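Local coordinates for tyrosine-protein kinase receptor torso (PDB 5AOQ) that binds the neurohormone PTTH through its extracellular part, the piece described here, and thereby activates MAPK signalling that helps to initiate metamorphosis, at residues Trp179-Asp184 / Ala209-Asp214; Cys188-Asn193 / His202-Pro207; Phe161-Leu166 / Gly175-Asn180; Ser71-Thr76 / Phe107-Thr112. All blocks are in the same frame, centred on the assembly; numbering follows the deposited sequence.

Interaction 1 of 4, residues Trp179-Asp184 / Ala209-Asp214. With NAG (2-acetamido-2-deoxy-beta-D-glucopyranose), chain E.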
# COMPACT_ATOMS: atom_id res chain seq x y z
N TRP A 179 -5.55 31.64 -0.82
CA TRP A 179 -4.49 32.27 -1.61
C TRP A 179 -5.03 32.85 -2.91
O TRP A 179 -6.09 32.45 -3.39
CB TRP A 179 -3.38 31.26 -1.89
CG TRP A 179 -3.83 30.04 -2.63
CD1 TRP A 179 -3.69 29.79 -3.97
CD2 TRP A 179 -4.50 28.90 -2.08
NE1 TRP A 179 -4.22 28.56 -4.28
CE2 TRP A 179 -4.73 28.00 -3.14
CE3 TRP A 179 -4.93 28.55 -0.80
CZ2 TRP A 179 -5.36 26.77 -2.95
CZ3 TRP A 179 -5.56 27.34 -0.61
CH2 TRP A 179 -5.77 26.46 -1.68
N ASN A 180 -4.29 33.80 -3.48
CA ASN A 180 -4.72 34.48 -4.70
C ASN A 180 -4.56 33.62 -5.95
O ASN A 180 -3.71 32.74 -6.01
CB ASN A 180 -3.97 35.81 -4.88
CG ASN A 180 -2.47 35.63 -5.07
OD1 ASN A 180 -1.88 34.65 -4.61
ND2 ASN A 180 -1.85 36.60 -5.75
N THR A 181 -5.40 33.90 -6.94
CA THR A 181 -5.41 33.17 -8.20
C THR A 181 -4.93 34.06 -9.34
O THR A 181 -5.04 35.28 -9.27
CB THR A 181 -6.82 32.64 -8.53
OG1 THR A 181 -7.68 33.74 -8.86
CG2 THR A 181 -7.40 31.87 -7.36
N THR A 182 -4.39 33.43 -10.38
CA THR A 182 -3.94 34.16 -11.56
C THR A 182 -5.13 34.67 -12.36
O THR A 182 -6.28 34.50 -11.95
CB THR A 182 -3.06 33.28 -12.47
OG1 THR A 182 -2.82 33.95 -13.71
CG2 THR A 182 -3.72 31.93 -12.75
N GLY A 183 -4.85 35.29 -13.50
CA GLY A 183 -5.89 35.82 -14.35
C GLY A 183 -6.73 34.73 -14.99
O GLY A 183 -7.91 34.93 -15.26
N ASP A 184 -6.11 33.58 -15.23
CA ASP A 184 -6.80 32.46 -15.87
C ASP A 184 -7.92 31.93 -14.98
O ASP A 184 -7.92 32.13 -13.77
CB ASP A 184 -5.81 31.34 -16.19
CG ASP A 184 -4.79 31.74 -17.24
OD1 ASP A 184 -4.49 32.95 -17.35
OD2 ASP A 184 -4.30 30.85 -17.96
N ALA A 209 -14.05 29.20 -7.99
CA ALA A 209 -13.86 30.63 -8.21
C ALA A 209 -12.75 31.14 -7.31
O ALA A 209 -11.91 31.95 -7.73
CB ALA A 209 -15.15 31.39 -7.96
N HIS A 210 -12.75 30.67 -6.07
CA HIS A 210 -11.72 31.05 -5.10
C HIS A 210 -11.41 29.85 -4.20
O HIS A 210 -12.27 29.41 -3.44
CB HIS A 210 -12.18 32.24 -4.26
CG HIS A 210 -12.69 33.39 -5.08
ND1 HIS A 210 -11.84 34.24 -5.77
CD2 HIS A 210 -13.94 33.82 -5.34
CE1 HIS A 210 -12.56 35.15 -6.40
NE2 HIS A 210 -13.84 34.92 -6.16
N PRO A 211 -10.18 29.32 -4.28
CA PRO A 211 -9.85 28.13 -3.50
C PRO A 211 -9.71 28.41 -2.01
O PRO A 211 -9.33 29.51 -1.62
CB PRO A 211 -8.51 27.68 -4.09
CG PRO A 211 -7.89 28.94 -4.57
CD PRO A 211 -9.02 29.79 -5.07
N SER A 212 -10.02 27.41 -1.19
CA SER A 212 -9.91 27.53 0.25
C SER A 212 -9.60 26.17 0.85
O SER A 212 -10.08 25.15 0.37
CB SER A 212 -11.21 28.08 0.85
OG SER A 212 -12.30 27.22 0.58
N PHE A 213 -8.79 26.16 1.91
CA PHE A 213 -8.39 24.92 2.55
C PHE A 213 -8.54 24.99 4.06
O PHE A 213 -7.96 25.86 4.71
CB PHE A 213 -6.94 24.59 2.19
CG PHE A 213 -6.45 23.30 2.78
CD1 PHE A 213 -6.94 22.09 2.34
CD2 PHE A 213 -5.49 23.30 3.78
CE1 PHE A 213 -6.49 20.90 2.88
CE2 PHE A 213 -5.04 22.12 4.33
CZ PHE A 213 -5.54 20.91 3.88
N ASP A 214 -9.32 24.07 4.61
CA ASP A 214 -9.56 24.03 6.05
C ASP A 214 -8.56 23.09 6.72
O ASP A 214 -8.13 22.10 6.13
CB ASP A 214 -10.99 23.57 6.35
CG ASP A 214 -12.03 24.41 5.64
OD1 ASP A 214 -11.75 25.60 5.38
OD2 ASP A 214 -13.12 23.89 5.35
C1 NAG E . -0.42 36.63 -6.00
C2 NAG E . 0.06 36.17 -7.38
C3 NAG E . 1.59 36.26 -7.46
C4 NAG E . 2.09 37.63 -7.02
C5 NAG E . 1.46 38.05 -5.69
C6 NAG E . 1.77 39.48 -5.31
C7 NAG E . -1.30 34.48 -8.54
C8 NAG E . -1.60 33.02 -8.68
N2 NAG E . -0.37 34.80 -7.64
O3 NAG E . 2.01 36.00 -8.79
O4 NAG E . 3.50 37.58 -6.81
O5 NAG E . 0.03 37.95 -5.77
O6 NAG E . 2.53 40.15 -6.30
O7 NAG E . -1.89 35.33 -9.20

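Interaction 2 of 4, residues Cys188-Asn193 / His202-Pro207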
# COMPACT_ATOMS: atom_id res chain seq x y z
N CYS A 188 -7.01 24.16 -11.05
CA CYS A 188 -7.24 23.21 -9.96
C CYS A 188 -6.03 23.25 -9.03
O CYS A 188 -5.01 23.85 -9.38
CB CYS A 188 -7.45 21.79 -10.50
SG CYS A 188 -8.84 21.63 -11.64
N PHE A 189 -6.13 22.63 -7.86
CA PHE A 189 -5.01 22.65 -6.90
C PHE A 189 -4.86 21.36 -6.09
O PHE A 189 -5.81 20.60 -5.92
CB PHE A 189 -5.18 23.83 -5.94
CG PHE A 189 -5.24 25.17 -6.63
CD1 PHE A 189 -4.10 25.75 -7.15
CD2 PHE A 189 -6.45 25.84 -6.76
CE1 PHE A 189 -4.16 26.98 -7.78
CE2 PHE A 189 -6.51 27.06 -7.39
CZ PHE A 189 -5.37 27.64 -7.90
N ASP A 190 -3.64 21.15 -5.59
CA ASP A 190 -3.33 20.05 -4.68
C ASP A 190 -2.64 20.57 -3.42
O ASP A 190 -1.61 21.23 -3.51
CB ASP A 190 -2.44 19.01 -5.37
CG ASP A 190 -3.18 18.22 -6.42
OD1 ASP A 190 -3.36 18.75 -7.54
OD2 ASP A 190 -3.59 17.08 -6.14
N ILE A 191 -3.21 20.26 -2.26
CA ILE A 191 -2.76 20.84 -1.00
C ILE A 191 -2.20 19.80 -0.05
O ILE A 191 -2.78 18.72 0.11
CB ILE A 191 -3.91 21.57 -0.28
CG1 ILE A 191 -4.57 22.60 -1.20
CG2 ILE A 191 -3.42 22.23 1.01
CD1 ILE A 191 -5.68 22.02 -2.06
N ALA A 192 -1.07 20.13 0.57
CA ALA A 192 -0.49 19.30 1.62
C ALA A 192 -0.13 20.17 2.82
O ALA A 192 0.46 21.23 2.66
CB ALA A 192 0.74 18.57 1.10
N ASN A 193 -0.49 19.73 4.02
CA ASN A 193 -0.21 20.49 5.24
C ASN A 193 0.28 19.62 6.38
O ASN A 193 -0.24 18.52 6.61
CB ASN A 193 -1.46 21.26 5.69
CG ASN A 193 -1.21 22.10 6.92
OD1 ASN A 193 -0.21 22.81 7.01
ND2 ASN A 193 -2.13 22.04 7.88
N HIS A 202 -3.87 16.18 3.71
CA HIS A 202 -3.73 16.43 2.28
C HIS A 202 -5.09 16.50 1.62
O HIS A 202 -6.04 15.84 2.05
CB HIS A 202 -2.87 15.35 1.63
CG HIS A 202 -3.40 13.96 1.83
ND1 HIS A 202 -3.06 13.19 2.92
CD2 HIS A 202 -4.24 13.21 1.08
CE1 HIS A 202 -3.68 12.02 2.83
NE2 HIS A 202 -4.40 12.01 1.73
N ALA A 203 -5.20 17.31 0.56
CA ALA A 203 -6.46 17.47 -0.14
C ALA A 203 -6.26 17.84 -1.61
O ALA A 203 -5.16 18.24 -2.01
CB ALA A 203 -7.31 18.53 0.54
N LYS A 204 -7.32 17.68 -2.40
CA LYS A 204 -7.29 17.99 -3.82
C LYS A 204 -8.46 18.90 -4.19
O LYS A 204 -9.61 18.49 -4.12
CB LYS A 204 -7.33 16.69 -4.63
CG LYS A 204 -7.20 16.87 -6.14
CD LYS A 204 -7.40 15.55 -6.88
CE LYS A 204 -6.33 14.53 -6.51
NZ LYS A 204 -6.45 13.28 -7.32
N ILE A 205 -8.15 20.14 -4.57
CA ILE A 205 -9.17 21.14 -4.86
C ILE A 205 -9.52 21.19 -6.34
O ILE A 205 -8.69 21.53 -7.19
CB ILE A 205 -8.74 22.54 -4.37
CG1 ILE A 205 -8.88 22.62 -2.84
CG2 ILE A 205 -9.59 23.64 -5.02
CD1 ILE A 205 -8.49 23.96 -2.22
N TRP A 206 -10.78 20.86 -6.63
CA TRP A 206 -11.35 20.97 -7.97
C TRP A 206 -11.46 22.44 -8.34
O TRP A 206 -11.33 23.30 -7.47
CB TRP A 206 -12.72 20.29 -8.01
CG TRP A 206 -12.71 18.87 -7.54
CD1 TRP A 206 -13.10 18.42 -6.31
CD2 TRP A 206 -12.30 17.73 -8.29
NE1 TRP A 206 -12.95 17.05 -6.25
CE2 TRP A 206 -12.45 16.61 -7.45
CE3 TRP A 206 -11.80 17.54 -9.58
CZ2 TRP A 206 -12.14 15.31 -7.86
CZ3 TRP A 206 -11.49 16.26 -9.99
CH2 TRP A 206 -11.66 15.16 -9.14
N PRO A 207 -11.70 22.75 -9.62
CA PRO A 207 -11.63 24.18 -9.97
C PRO A 207 -12.77 25.00 -9.38
O PRO A 207 -13.94 24.73 -9.68
CB PRO A 207 -11.69 24.17 -11.50
CG PRO A 207 -12.40 22.92 -11.85
CD PRO A 207 -12.14 21.92 -10.75

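Interaction 3 of 4, residues Phe161-Leu166 / Gly175-Asn180. With NAG (2-acetamido-2-deoxy-beta-D-glucopyranose), chain E.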
# COMPACT_ATOMS: atom_id res chain seq x y z
N PHE A 161 -4.10 33.33 5.85
CA PHE A 161 -4.68 32.31 6.71
C PHE A 161 -5.30 32.91 7.95
O PHE A 161 -4.86 33.96 8.44
CB PHE A 161 -3.60 31.30 7.10
CG PHE A 161 -2.27 31.93 7.39
CD1 PHE A 161 -1.97 32.40 8.65
CD2 PHE A 161 -1.32 32.08 6.38
CE1 PHE A 161 -0.75 32.99 8.92
CE2 PHE A 161 -0.10 32.67 6.64
CZ PHE A 161 0.19 33.12 7.91
N LYS A 162 -6.33 32.25 8.47
CA LYS A 162 -7.01 32.68 9.68
C LYS A 162 -7.23 31.49 10.60
O LYS A 162 -7.39 30.36 10.13
CB LYS A 162 -8.34 33.36 9.36
CG LYS A 162 -8.20 34.69 8.64
CD LYS A 162 -9.57 35.29 8.33
CE LYS A 162 -9.44 36.67 7.72
NZ LYS A 162 -10.76 37.24 7.33
N TYR A 163 -7.25 31.74 11.90
CA TYR A 163 -7.43 30.69 12.89
C TYR A 163 -8.57 31.01 13.83
O TYR A 163 -8.89 32.17 14.08
CB TYR A 163 -6.14 30.48 13.69
CG TYR A 163 -4.93 30.31 12.80
CD1 TYR A 163 -4.58 29.06 12.32
CD2 TYR A 163 -4.16 31.40 12.44
CE1 TYR A 163 -3.48 28.90 11.51
CE2 TYR A 163 -3.05 31.25 11.63
CZ TYR A 163 -2.72 30.00 11.17
OH TYR A 163 -1.62 29.84 10.36
N ILE A 164 -9.19 29.96 14.36
CA ILE A 164 -10.25 30.10 15.34
C ILE A 164 -10.08 29.04 16.41
O ILE A 164 -10.01 27.84 16.12
CB ILE A 164 -11.65 29.99 14.70
CG1 ILE A 164 -11.83 31.10 13.66
CG2 ILE A 164 -12.74 30.07 15.76
CD1 ILE A 164 -13.13 31.05 12.90
N ILE A 165 -9.98 29.49 17.66
CA ILE A 165 -9.89 28.59 18.80
C ILE A 165 -11.30 28.26 19.29
O ILE A 165 -12.19 29.10 19.27
CB ILE A 165 -9.06 29.21 19.95
CG1 ILE A 165 -8.89 28.19 21.08
CG2 ILE A 165 -9.71 30.49 20.47
CD1 ILE A 165 -7.87 28.60 22.13
N LEU A 166 -11.48 27.01 19.72
CA LEU A 166 -12.78 26.52 20.16
C LEU A 166 -12.64 25.78 21.48
O LEU A 166 -11.65 25.08 21.72
CB LEU A 166 -13.40 25.61 19.10
CG LEU A 166 -13.56 26.23 17.71
CD1 LEU A 166 -13.95 25.17 16.70
CD2 LEU A 166 -14.58 27.35 17.73
N GLY A 175 -7.95 26.06 11.54
CA GLY A 175 -7.27 27.03 10.70
C GLY A 175 -7.70 26.96 9.25
O GLY A 175 -7.62 25.91 8.61
N LYS A 176 -8.14 28.10 8.72
CA LYS A 176 -8.59 28.20 7.33
C LYS A 176 -7.57 28.96 6.49
O LYS A 176 -7.04 30.00 6.92
CB LYS A 176 -9.95 28.88 7.25
CG LYS A 176 -10.55 28.90 5.85
CD LYS A 176 -11.96 29.49 5.83
CE LYS A 176 -12.96 28.57 6.52
NZ LYS A 176 -14.35 29.09 6.41
N PHE A 177 -7.30 28.45 5.29
CA PHE A 177 -6.24 28.97 4.42
C PHE A 177 -6.80 29.37 3.06
O PHE A 177 -7.67 28.69 2.51
CB PHE A 177 -5.14 27.93 4.24
CG PHE A 177 -4.45 27.55 5.52
CD1 PHE A 177 -5.09 26.79 6.48
CD2 PHE A 177 -3.14 27.96 5.77
CE1 PHE A 177 -4.46 26.44 7.65
CE2 PHE A 177 -2.51 27.61 6.94
CZ PHE A 177 -3.17 26.85 7.89
N VAL A 178 -6.28 30.47 2.52
CA VAL A 178 -6.71 30.99 1.22
C VAL A 178 -5.51 31.62 0.51
O VAL A 178 -4.57 32.07 1.15
CB VAL A 178 -7.85 32.03 1.37
CG1 VAL A 178 -8.25 32.60 0.01
CG2 VAL A 178 -9.05 31.41 2.06
N TRP A 179 -5.55 31.64 -0.82
CA TRP A 179 -4.49 32.27 -1.61
C TRP A 179 -5.03 32.85 -2.91
O TRP A 179 -6.09 32.45 -3.39
CB TRP A 179 -3.38 31.26 -1.89
CG TRP A 179 -3.83 30.04 -2.63
CD1 TRP A 179 -3.69 29.79 -3.97
CD2 TRP A 179 -4.50 28.90 -2.08
NE1 TRP A 179 -4.22 28.56 -4.28
CE2 TRP A 179 -4.73 28.00 -3.14
CE3 TRP A 179 -4.93 28.55 -0.80
CZ2 TRP A 179 -5.36 26.77 -2.95
CZ3 TRP A 179 -5.56 27.34 -0.61
CH2 TRP A 179 -5.77 26.46 -1.68
N ASN A 180 -4.29 33.80 -3.48
CA ASN A 180 -4.72 34.48 -4.70
C ASN A 180 -4.56 33.62 -5.95
O ASN A 180 -3.71 32.74 -6.01
CB ASN A 180 -3.97 35.81 -4.88
CG ASN A 180 -2.47 35.63 -5.07
OD1 ASN A 180 -1.88 34.65 -4.61
ND2 ASN A 180 -1.85 36.60 -5.75
C1 NAG E . -0.42 36.63 -6.00
C2 NAG E . 0.06 36.17 -7.38
C3 NAG E . 1.59 36.26 -7.46
C4 NAG E . 2.09 37.63 -7.02
C5 NAG E . 1.46 38.05 -5.69
C6 NAG E . 1.77 39.48 -5.31
C7 NAG E . -1.30 34.48 -8.54
C8 NAG E . -1.60 33.02 -8.68
N2 NAG E . -0.37 34.80 -7.64
O3 NAG E . 2.01 36.00 -8.79
O4 NAG E . 3.50 37.58 -6.81
O5 NAG E . 0.03 37.95 -5.77
O6 NAG E . 2.53 40.15 -6.30
O7 NAG E . -1.89 35.33 -9.20

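Interaction 4 of 4, residues Ser71-Thr76 / Phe107-Thr112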
# COMPACT_ATOMS: atom_id res chain seq x y z
N SER A 71 -2.05 13.84 -15.07
CA SER A 71 -3.49 13.67 -14.86
C SER A 71 -4.37 14.68 -15.62
O SER A 71 -3.88 15.66 -16.17
CB SER A 71 -3.81 13.77 -13.37
OG SER A 71 -3.58 15.08 -12.88
N ILE A 72 -5.68 14.42 -15.63
CA ILE A 72 -6.67 15.32 -16.23
C ILE A 72 -7.90 15.42 -15.33
O ILE A 72 -8.42 14.40 -14.88
CB ILE A 72 -7.15 14.87 -17.63
CG1 ILE A 72 -6.00 14.90 -18.64
CG2 ILE A 72 -8.28 15.76 -18.14
CD1 ILE A 72 -5.27 13.61 -18.76
N ARG A 73 -8.36 16.64 -15.07
CA ARG A 73 -9.58 16.85 -14.29
C ARG A 73 -10.65 17.57 -15.11
O ARG A 73 -10.42 18.65 -15.63
CB ARG A 73 -9.26 17.64 -13.03
CG ARG A 73 -8.32 16.89 -12.11
CD ARG A 73 -7.87 17.74 -10.95
NE ARG A 73 -6.76 17.11 -10.26
CZ ARG A 73 -6.12 17.64 -9.22
NH1 ARG A 73 -6.48 18.82 -8.74
NH2 ARG A 73 -5.11 16.98 -8.67
N PHE A 74 -11.82 16.94 -15.21
CA PHE A 74 -12.89 17.43 -16.07
C PHE A 74 -14.22 17.58 -15.33
O PHE A 74 -14.40 17.05 -14.22
CB PHE A 74 -13.07 16.49 -17.26
CG PHE A 74 -13.33 15.06 -16.87
CD1 PHE A 74 -14.62 14.62 -16.63
CD2 PHE A 74 -12.28 14.18 -16.71
CE1 PHE A 74 -14.85 13.31 -16.26
CE2 PHE A 74 -12.51 12.87 -16.35
CZ PHE A 74 -13.80 12.43 -16.12
N GLU A 75 -15.14 18.28 -15.98
CA GLU A 75 -16.48 18.52 -15.45
C GLU A 75 -17.54 17.95 -16.39
O GLU A 75 -17.36 17.94 -17.61
CB GLU A 75 -16.72 20.02 -15.25
CG GLU A 75 -18.07 20.35 -14.62
CD GLU A 75 -18.36 21.84 -14.62
OE1 GLU A 75 -17.49 22.62 -15.05
OE2 GLU A 75 -19.47 22.22 -14.19
N THR A 76 -18.65 17.50 -15.81
CA THR A 76 -19.77 16.98 -16.58
C THR A 76 -21.07 17.63 -16.13
O THR A 76 -21.09 18.38 -15.15
CB THR A 76 -19.91 15.46 -16.41
OG1 THR A 76 -20.52 15.16 -15.16
CG2 THR A 76 -18.55 14.79 -16.48
N PHE A 107 -17.74 16.50 -11.15
CA PHE A 107 -16.30 16.59 -11.39
C PHE A 107 -15.64 15.21 -11.36
O PHE A 107 -16.01 14.35 -10.56
CB PHE A 107 -15.65 17.50 -10.35
CG PHE A 107 -15.89 18.96 -10.59
CD1 PHE A 107 -15.20 19.63 -11.59
CD2 PHE A 107 -16.82 19.66 -9.84
CE1 PHE A 107 -15.42 20.97 -11.82
CE2 PHE A 107 -17.05 21.00 -10.07
CZ PHE A 107 -16.35 21.66 -11.06
N GLY A 108 -14.67 15.01 -12.24
CA GLY A 108 -13.95 13.74 -12.31
C GLY A 108 -12.50 13.89 -12.73
O GLY A 108 -12.11 14.93 -13.26
N GLU A 109 -11.72 12.84 -12.51
CA GLU A 109 -10.30 12.84 -12.84
C GLU A 109 -9.85 11.56 -13.55
O GLU A 109 -10.33 10.47 -13.25
CB GLU A 109 -9.46 13.03 -11.57
CG GLU A 109 -7.96 13.13 -11.83
CD GLU A 109 -7.16 13.28 -10.56
OE1 GLU A 109 -7.68 12.94 -9.47
OE2 GLU A 109 -5.99 13.73 -10.64
N LEU A 110 -8.93 11.73 -14.50
CA LEU A 110 -8.34 10.63 -15.26
C LEU A 110 -6.82 10.72 -15.23
O LEU A 110 -6.25 11.77 -15.52
CB LEU A 110 -8.83 10.66 -16.70
CG LEU A 110 -10.24 10.11 -16.95
CD1 LEU A 110 -10.81 10.66 -18.25
CD2 LEU A 110 -10.21 8.59 -16.97
N ILE A 111 -6.16 9.62 -14.89
CA ILE A 111 -4.71 9.60 -14.73
C ILE A 111 -4.05 9.30 -16.07
O ILE A 111 -4.58 8.52 -16.87
CB ILE A 111 -4.27 8.56 -13.68
CG1 ILE A 111 -4.88 8.89 -12.31
CG2 ILE A 111 -2.75 8.54 -13.55
CD1 ILE A 111 -6.24 8.28 -12.08
N THR A 112 -2.89 9.91 -16.31
CA THR A 112 -2.15 9.71 -17.55
C THR A 112 -0.82 9.00 -17.33
O THR A 112 -0.15 9.21 -16.31
CB THR A 112 -1.88 11.05 -18.26
OG1 THR A 112 -3.13 11.68 -18.59
CG2 THR A 112 -1.07 10.86 -19.53

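Interaction 1 of 4, residues Trp179-Asp184 / Ala209-Asp214
Pro-211 lies over one face of the Trp-179 indole, the main overlap along 209-214. A CH-pi contact is supported by the position of Pro-211 CG, 3.9 Å from the centroid of the five-membered ring of Trp-179 and 29° off its normal. The next methylene reaches over the six-membered part, with Pro-211 CB 3.5 Å from Trp-179 CZ2. The ring's delta carbon serves another partner: Pro-211 CD meets the methyl CG2 of Thr-181 at 3.5 Å. Trp-179 turns its indole to the proline with CG between the backbone N and the carbonyl carbon (chi1 59°). Past Ser-212, the CB of Phe-213 comes to the indole edge near its plane, 4.2 Å from Trp-179 CZ3, while the phenyl ring itself runs on away from the tryptophan. The touching side-chain atoms are almost all carbons, and no hydrogen bond crosses between the segments. The chain leaving Trp-179 carries an N-glycan: Asn-180 ND2 is joined to C1 of the sugar NAG, and Asn-180 OD1 is hydrogen-bonded to Thr-158 N. The sugar's acetamido group lies along the loop, with NAG C8 3.3 Å from Thr-182 N. Within the second FN3 domain, strand 212-218 pairs with strand 171-179 through Phe-213 and Phe-177, and the Trp-179 ring packs toward the opposing sheet, edge-to-face with Phe-189 and against Ile-191 of strand 189-195 and Ile-205 of strand 198-205.

Interaction 2 of 4, residues Cys188-Asn193 / His202-Pro207
The beta hairpin of strands 189-195 and 198-205 in the second FN3 domain carries two residues implicated in PTTH binding, Asp-190 and Lys-204, as a cross-strand non-hydrogen-bonded pair. The strand directions are 166° apart, and the flanking pairs supply the backbone bonds: Phe-189 N to Ile-205 O at 2.9 Å and Ile-191 N to Ala-203 O at 2.8 Å, each returned by the partner strand. Asp-190 and Lys-204 run side by side, with Asp-190 OD2 3.6 Å from Lys-204 CG. Their charged ends do not meet: Asp-190 OD2 and Lys-204 NZ are 4.9 Å apart, and the salt bridges go to the first FN3 domain, Lys-204 to Glu-109 and Asp-190 to Arg-73. A methionine in place of Lys-204 would probably remove the salt bridge across the domain boundary and leave Glu-109 to its weak bridge with Arg-73. On the other face, with CG1 anti to the carbonyl carbon (chi1 -54°), Ile-191 sends CD1 across to Ile-205 CG1, 3.3 Å away. Cys-188 SG, half of a disulfide with Cys-66, lies beside Pro-207 CD at 3.4 Å. The hairpin sits between hormone and sandwich: His-202 stacks on Phe-34 of a PTTH chain, strand 223-230 flanks Asp-190 and Ala-192, and Ile-191 and Ala-203 pack on Phe-213 of strand 212-218.

Interaction 3 of 4, residues Phe161-Leu166 / Gly175-Asn180
Phe-177 lays its ring against the CB of Phe-161, the nearest atoms being Phe-177 CD2 and Phe-161 CB at 3.6 Å. The two residues are a non-hydrogen-bonded pair of the antiparallel beta hairpin 159-167/171-179, which forms two neighbouring strands of the three-stranded sheet in the second FN3 domain. With CG anti to the carbonyl carbon (chi1 -62°), the Phe-177 ring leans toward the other strand and also reaches Tyr-163, its CZ lying 4.2 Å from Tyr-163 CE1. Neither ring is flat on the other; the approach is oblique. Tyr-163 in turn passes over its own cross-strand partner, with CD1 3.7 Å from CA of Gly-175, where no side chain intervenes. Phe-177 therefore contacts two aromatic residues of one strand, and its ring is edge-to-face with Tyr-239 of the opposing sheet besides touching Val-215 of strand 212-218. An alanine at Phe-177 is likely to open a gap beside Phe-161 and Tyr-163 and leave Tyr-239 without its edge-to-face partner. The opposite face of the hairpin bears Lys-162 and Lys-176, whose side chains diverge from the facing strand at their ends. Their backbones make the paired bonds that fix the register: Lys-162 N to Lys-176 O is 2.8 Å and nearly straight at 170°, and Lys-176 N to Lys-162 O, also 2.8 Å, is more bent at 152°.

Interaction 4 of 4, residues Ser71-Thr76 / Phe107-Thr112
Arg-73 and Glu-109 lie side by side across the strands and point the same way, but their flat ends are turned nearly at right angles, the guanidinium and carboxylate planes being 83° apart. Glu-109 OE2 comes to the guanidinium edge, near its plane, 3.5 Å from Arg-73 NE; this salt bridge includes only a weak hydrogen bond. The stronger partners of both are in the second FN3 domain, Asp-190 for Arg-73 and Lys-204 for Glu-109, so the pair probably balances charge within a larger cluster. Further along the same face, Glu-75 crosses Phe-107: Glu-75 CG sits over the ring, 4.3 Å from the Phe-107 centroid, and its carboxylate, salt-bridged to Arg-65, is tilted 26° from the ring plane. The opposite face is apolar. Phe-74 CG lies between the backbone N and the carbonyl carbon (chi1 56°), which carries the ring across onto Gly-108, whose CA is 4.2 Å from the Phe-74 centroid over the face. The ring's CE2 then touches Leu-110 CD1 at 3.4 Å. Backbone bonds hold this register, Ile-72 N to Leu-110 O at 2.7 Å and Phe-74 N to Gly-108 O at 2.8 Å, each returned. Strand 71-75 lies between 63-68 and 107-111, the A-B-E sheet of an FN3 sandwich: Phe-74 and Leu-110 pack on the opposing sheet, and Arg-73 and Glu-109 form part of the junction between the first and second FN3 domains.

From the N terminus, interaction 4 comes first, closing a long loop inside the first FN3 domain before any of the others opens. The remaining three belong to the second domain. Interaction 3 closes the short hairpin 161-180, and interaction 1 starts on its last residues, sharing Trp-179 and Asn-180. Interaction 1 closes a wider loop, 179-214, within which interaction 2 is nested. Interactions 1 and 3 reach the same three-stranded sheet, whereas interaction 2 lies in the facing four-stranded one, with side chains meeting between them. Sequence-distant interactions 4 and 2 touch through salt bridges joining the two domains; interactions 4 and 3 remain about 28 Å apart between centres.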